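PDB 5NO8: Baccell_00875 from Bacteroides cellulosilyticus DSM 14838, which probably acts as a polysaccharide lyase on arabinogalactan proteins, cleaving the L-rhamnose cap from glucuronic acid in their side chains. Local coordinates for residues 586-591 with 642-647; 636-641 with 688-693. All blocks are in the same frame, centred on the assembly; numbering follows the deposited sequence.

Helix 632-644 serves both contacts: its last turn and the residues beyond it face loop 586-591 in contact 1, while the turn before packs on the C-terminal helix 682-692 in contact 2. The two centres lie about 12 Å apart, at about 8 and 17 Å from the centre of the chain, and contact 1 is the more deeply buried. They are joined directly by Glu589, whose OE2 forms a salt bridge with Arg637 NE at 2.9 Å and whose OE1 is a probable hydrogen-bond partner of Asn640 ND2 at 2.9 Å. A glycerol, probably from the crystallisation liquor, lies about 4 Å from the side chain of Asn691.

Contact 1 of 2, residues 586-591 with 642-647; sequences HLNEVA and VRNNLC
Asn644 reaches from helix 632-644 to the backbone of loop 586-591, its ND2 3.7 Å from Asn588 CB and donating to Asn588 O at 2.9 Å. The N-H...O angle of 138° shows a clearly bent bond. The acceptor lies almost in the amide plane of Asn644, whereas the donor is tilted somewhat from the carbonyl plane of Asn588. With CG anti to its own carbonyl carbon (chi1 -69°), Asn644 carries the amide out to the loop, and a weak second bond from ND2 to Asn640 OD1 ties the same nitrogen back to the helix. Nearer the root of the same side chain, Val590 CG2 comes to 4.3 Å from Asn644 CB, a loose apolar contact. At the other end, Cys647 SG stands obliquely to the imidazole of His586, 5.1 Å from the ring centroid and 42° off its normal. Tyr661 meets that ring edge-to-face, and Tyr673 touches both His586 and Cys647, giving this end aromatic surroundings. All five touching residues are buried, so the hydrogen bond provides the loop carbonyl with a partner inside the protein. Val590 N bonds to Leu587 O at 3.1 Å, closing the turn that presents this carbonyl. The interface thus joins the C-terminal part of the helix to a type II beta turn, Leu587 to Val590, through an asparagine side-chain-to-backbone bond.

Contact 2 of 2, residues 636-641 with 688-693; sequences KRAENV and LLVNRG
This is a partly buried helix-helix contact with water bridges along one side, between helix 632-644 and the C-terminal helix 682-692. The axes of the short segments approach to 9.4 Å, with 140° between their N-to-C directions, so the helices run roughly antiparallel but well skewed. Val690 fills the apolar part: its CG1, anti to the backbone N (chi1 165°), meets Ala638 CB at 3.7 Å and comes within 3.8 Å of Glu639 N. The same CG1 lies 3.7 Å from Ala638 C, consistent with the short alanine leaving room, in ordinary helix packing within the helix-rich C-terminal part of the chain, where helix 615-629 flanks both. Beside Val690, the aliphatic part of Glu639 passes Asn691, with CG 3.6 Å from Asn691 OD1 and the carboxylate and amide planes only 22° apart. Two waters span these polar groups. One donates to Glu639 O at 2.8 Å and accepts from Asn691 ND2; the other donates to both Glu639 OE2 and Asn691 OD1, the latter also at 2.8 Å. Each side chain is held from its own helix as well, Glu639 OE2 by Gln635 NE2 and Asn691 ND2 by Tyr687 O, while Gln635 NE2 also crosses to Val690 O.

Contact 1 of 2, residues 586-591 with 642-647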
loop_
_atom_site.group_PDB
_atom_site.type_symbol
_atom_site.label_atom_id
_atom_site.label_comp_id
_atom_site.label_asym_id
_atom_site.label_seq_id
_atom_site.Cartn_x
_atom_site.Cartn_y
_atom_site.Cartn_z
ATOM N N HIS A 586 -0.484 -1.351 -9.122
ATOM C CA HIS A 586 -1.096 -1.090 -7.827
ATOM C C HIS A 586 -0.209 -1.499 -6.654
ATOM O O HIS A 586 -0.359 -0.946 -5.547
ATOM C CB HIS A 586 -2.422 -1.851 -7.703
ATOM C CG HIS A 586 -3.524 -1.274 -8.526
ATOM N ND1 HIS A 586 -3.961 -1.857 -9.696
ATOM C CD2 HIS A 586 -4.275 -0.172 -8.352
ATOM C CE1 HIS A 586 -4.951 -1.138 -10.201
ATOM N NE2 HIS A 586 -5.160 -0.108 -9.407
ATOM N N LEU A 587 0.632 -2.505 -6.875
ATOM C CA LEU A 587 1.340 -3.219 -5.806
ATOM C C LEU A 587 2.842 -3.168 -5.851
ATOM O O LEU A 587 3.472 -3.364 -4.813
ATOM C CB LEU A 587 0.957 -4.708 -5.807
ATOM C CG LEU A 587 -0.517 -5.052 -5.816
ATOM C CD1 LEU A 587 -0.719 -6.559 -5.943
ATOM C CD2 LEU A 587 -1.186 -4.507 -4.584
ATOM N N ASN A 588 3.441 -2.928 -7.017
ATOM C CA ASN A 588 4.867 -3.185 -7.188
ATOM C C ASN A 588 5.684 -2.107 -6.470
ATOM O O ASN A 588 5.665 -0.947 -6.845
ATOM C CB ASN A 588 5.252 -3.261 -8.665
ATOM C CG ASN A 588 6.612 -3.871 -8.858
ATOM O OD1 ASN A 588 6.785 -5.113 -8.897
ATOM N ND2 ASN A 588 7.586 -3.033 -8.970
ATOM N N GLU A 589 6.357 -2.507 -5.403
ATOM C CA GLU A 589 7.048 -1.578 -4.511
ATOM C C GLU A 589 6.117 -0.533 -3.883
ATOM O O GLU A 589 6.515 0.583 -3.616
ATOM C CB GLU A 589 8.250 -0.936 -5.201
ATOM C CG GLU A 589 9.266 -1.930 -5.721
ATOM C CD GLU A 589 10.656 -1.299 -5.832
ATOM O OE1 GLU A 589 10.939 -0.763 -6.928
ATOM O OE2 GLU A 589 11.428 -1.327 -4.825
ATOM N N VAL A 590 4.878 -0.923 -3.619
ATOM C CA VAL A 590 3.889 -0.057 -3.011
ATOM C C VAL A 590 3.573 -0.573 -1.613
ATOM O O VAL A 590 3.014 -1.654 -1.426
ATOM C CB VAL A 590 2.601 -0.026 -3.852
ATOM C CG1 VAL A 590 1.523 0.816 -3.191
ATOM C CG2 VAL A 590 2.889 0.499 -5.274
ATOM N N ALA A 591 3.846 0.254 -0.618
ATOM C CA ALA A 591 3.660 -0.166 0.754
ATOM C C ALA A 591 2.227 -0.565 1.104
ATOM O O ALA A 591 1.251 0.113 0.729
ATOM C CB ALA A 591 4.105 0.943 1.674
ATOM N N VAL A 642 7.189 5.997 -7.368
ATOM C CA VAL A 642 6.418 7.199 -7.651
ATOM C C VAL A 642 5.645 7.080 -8.968
ATOM O O VAL A 642 4.533 7.592 -9.057
ATOM C CB VAL A 642 7.267 8.493 -7.528
ATOM C CG1 VAL A 642 7.856 8.577 -6.112
ATOM C CG2 VAL A 642 8.363 8.593 -8.604
ATOM N N ARG A 643 6.206 6.378 -9.948
ATOM C CA ARG A 643 5.534 6.103 -11.222
ATOM C C ARG A 643 4.226 5.329 -11.001
ATOM O O ARG A 643 3.175 5.640 -11.586
ATOM C CB ARG A 643 6.485 5.313 -12.121
ATOM C CG ARG A 643 5.882 4.813 -13.380
ATOM C CD ARG A 643 6.968 4.487 -14.387
ATOM N NE ARG A 643 7.788 3.396 -13.890
ATOM C CZ ARG A 643 9.107 3.389 -13.725
ATOM N NH1 ARG A 643 9.863 4.428 -14.054
ATOM N NH2 ARG A 643 9.700 2.287 -13.294
ATOM N N ASN A 644 4.270 4.368 -10.085
ATOM C CA ASN A 644 3.107 3.515 -9.868
ATOM C C ASN A 644 1.959 4.262 -9.196
ATOM O O ASN A 644 0.801 3.870 -9.346
ATOM C CB ASN A 644 3.516 2.246 -9.125
ATOM C CG ASN A 644 4.364 1.334 -9.973
ATOM O OD1 ASN A 644 4.419 1.479 -11.200
ATOM N ND2 ASN A 644 5.078 0.418 -9.335
ATOM N N ASN A 645 2.264 5.352 -8.487
ATOM C CA ASN A 645 1.239 6.177 -7.920
ATOM C C ASN A 645 0.568 7.108 -8.927
ATOM O O ASN A 645 -0.404 7.772 -8.609
ATOM C CB ASN A 645 1.767 6.950 -6.718
ATOM C CG ASN A 645 1.819 6.128 -5.466
ATOM O OD1 ASN A 645 0.995 6.332 -4.570
ATOM N ND2 ASN A 645 2.796 5.232 -5.366
ATOM N N LEU A 646 1.049 7.146 -10.159
ATOM C CA LEU A 646 0.388 7.954 -11.177
ATOM C C LEU A 646 -1.010 7.497 -11.499
ATOM O O LEU A 646 -1.776 8.273 -12.058
ATOM C CB LEU A 646 1.200 8.025 -12.471
ATOM C CG LEU A 646 2.533 8.757 -12.365
ATOM C CD1 LEU A 646 3.291 8.554 -13.659
ATOM C CD2 LEU A 646 2.325 10.231 -12.050
ATOM N N CYS A 647 -1.373 6.258 -11.143
ATOM C CA CYS A 647 -2.730 5.787 -11.393
ATOM C C CYS A 647 -3.803 6.546 -10.619
ATOM O O CYS A 647 -4.965 6.476 -10.982
ATOM C CB CYS A 647 -2.849 4.302 -11.147
ATOM S SG CYS A 647 -2.677 3.858 -9.402
#

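Contact 2 of 2, residues 636-641 with 688-693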
loop_
_atom_site.group_PDB
_atom_site.type_symbol
_atom_site.label_atom_id
_atom_site.label_comp_id
_atom_site.label_asym_id
_atom_site.label_seq_id
_atom_site.Cartn_x
_atom_site.Cartn_y
_atom_site.Cartn_z
ATOM N N LYS A 636 16.481 3.902 -9.313
ATOM C CA LYS A 636 15.549 3.227 -10.227
ATOM C C LYS A 636 14.325 2.734 -9.452
ATOM O O LYS A 636 13.190 2.817 -9.937
ATOM C CB LYS A 636 16.218 2.069 -10.944
ATOM C CG LYS A 636 17.376 2.491 -11.826
ATOM C CD LYS A 636 16.929 3.406 -12.937
ATOM C CE LYS A 636 17.964 3.402 -14.047
ATOM N NZ LYS A 636 17.608 4.424 -15.071
ATOM N N ARG A 637 14.557 2.236 -8.245
ATOM C CA ARG A 637 13.448 1.837 -7.376
ATOM C C ARG A 637 12.566 2.993 -6.947
ATOM O O ARG A 637 11.333 2.907 -7.000
ATOM C CB ARG A 637 13.961 1.023 -6.206
ATOM C CG ARG A 637 14.499 -0.312 -6.682
ATOM C CD ARG A 637 15.209 -1.044 -5.565
ATOM N NE ARG A 637 14.269 -1.431 -4.517
ATOM C CZ ARG A 637 14.604 -2.097 -3.418
ATOM N NH1 ARG A 637 15.877 -2.452 -3.191
ATOM N NH2 ARG A 637 13.665 -2.390 -2.536
ATOM N N ALA A 638 13.176 4.123 -6.597
ATOM C CA ALA A 638 12.435 5.325 -6.290
ATOM C C ALA A 638 11.536 5.728 -7.437
ATOM O O ALA A 638 10.394 6.141 -7.230
ATOM C CB ALA A 638 13.396 6.476 -5.967
ATOM N N GLU A 639 12.075 5.654 -8.649
ATOM C CA GLU A 639 11.313 6.015 -9.856
ATOM C C GLU A 639 10.086 5.118 -10.068
ATOM O O GLU A 639 9.005 5.591 -10.458
ATOM C CB GLU A 639 12.232 5.964 -11.083
ATOM C CG GLU A 639 13.184 7.157 -11.139
ATOM C CD GLU A 639 14.378 6.988 -12.073
ATOM O OE1 GLU A 639 14.430 5.971 -12.806
ATOM O OE2 GLU A 639 15.302 7.867 -12.047
ATOM N N ASN A 640 10.289 3.837 -9.826
ATOM C CA ASN A 640 9.225 2.842 -9.903
ATOM C C ASN A 640 8.114 3.129 -8.890
ATOM O O ASN A 640 6.915 3.102 -9.245
ATOM C CB ASN A 640 9.809 1.451 -9.691
ATOM C CG ASN A 640 8.759 0.373 -9.772
ATOM O OD1 ASN A 640 7.993 0.331 -10.722
ATOM N ND2 ASN A 640 8.693 -0.474 -8.750
ATOM N N VAL A 641 8.493 3.406 -7.647
ATOM C CA VAL A 641 7.492 3.693 -6.611
ATOM C C VAL A 641 6.583 4.875 -6.997
ATOM O O VAL A 641 5.357 4.785 -6.959
ATOM C CB VAL A 641 8.136 4.003 -5.228
ATOM C CG1 VAL A 641 7.070 4.447 -4.245
ATOM C CG2 VAL A 641 8.880 2.803 -4.700
ATOM N N LEU A 688 7.976 14.553 -8.216
ATOM C CA LEU A 688 8.865 15.643 -8.645
ATOM C C LEU A 688 10.141 15.736 -7.834
ATOM O O LEU A 688 11.172 16.121 -8.381
ATOM C CB LEU A 688 8.129 16.968 -8.672
ATOM C CG LEU A 688 7.008 17.000 -9.717
ATOM C CD1 LEU A 688 6.174 18.223 -9.595
ATOM C CD2 LEU A 688 7.543 16.883 -11.146
ATOM N N LEU A 689 10.107 15.337 -6.563
ATOM C CA LEU A 689 11.347 15.160 -5.803
ATOM C C LEU A 689 12.253 14.109 -6.413
ATOM O O LEU A 689 13.430 14.348 -6.725
ATOM C CB LEU A 689 11.034 14.791 -4.343
ATOM C CG LEU A 689 12.296 14.544 -3.494
ATOM C CD1 LEU A 689 12.982 15.894 -3.242
ATOM C CD2 LEU A 689 11.912 13.875 -2.200
ATOM N N VAL A 690 11.697 12.916 -6.621
ATOM C CA VAL A 690 12.451 11.789 -7.087
ATOM C C VAL A 690 13.023 12.018 -8.477
ATOM O O VAL A 690 14.166 11.641 -8.724
ATOM C CB VAL A 690 11.583 10.512 -7.090
ATOM C CG1 VAL A 690 12.202 9.387 -7.901
ATOM C CG2 VAL A 690 11.328 10.080 -5.657
ATOM N N ASN A 691 12.223 12.613 -9.364
ATOM C CA ASN A 691 12.606 12.723 -10.768
ATOM C C ASN A 691 13.357 14.000 -11.112
ATOM O O ASN A 691 14.093 14.011 -12.089
ATOM C CB ASN A 691 11.404 12.526 -11.666
ATOM C CG ASN A 691 11.039 11.069 -11.758
ATOM O OD1 ASN A 691 11.811 10.281 -12.321
ATOM N ND2 ASN A 691 9.946 10.673 -11.106
ATOM N N ARG A 692 13.134 15.054 -10.340
ATOM C CA ARG A 692 13.723 16.362 -10.648
ATOM C C ARG A 692 14.431 17.034 -9.498
ATOM O O ARG A 692 14.947 18.141 -9.684
ATOM C CB ARG A 692 12.639 17.270 -11.198
ATOM C CG ARG A 692 12.234 16.825 -12.578
ATOM C CD ARG A 692 11.333 17.787 -13.260
ATOM N NE ARG A 692 10.848 17.159 -14.469
ATOM C CZ ARG A 692 11.519 17.072 -15.621
ATOM N NH1 ARG A 692 12.709 17.616 -15.784
ATOM N NH2 ARG A 692 10.966 16.447 -16.632
ATOM N N GLY A 693 14.487 16.388 -8.332
ATOM C CA GLY A 693 15.145 16.978 -7.158
ATOM C C GLY A 693 14.478 18.216 -6.600
ATOM O O GLY A 693 15.122 18.997 -5.906
HETATM O O HOH W 1 9.242 7.959 -11.880
HETATM O O HOH W 2 14.514 10.444 -12.895
#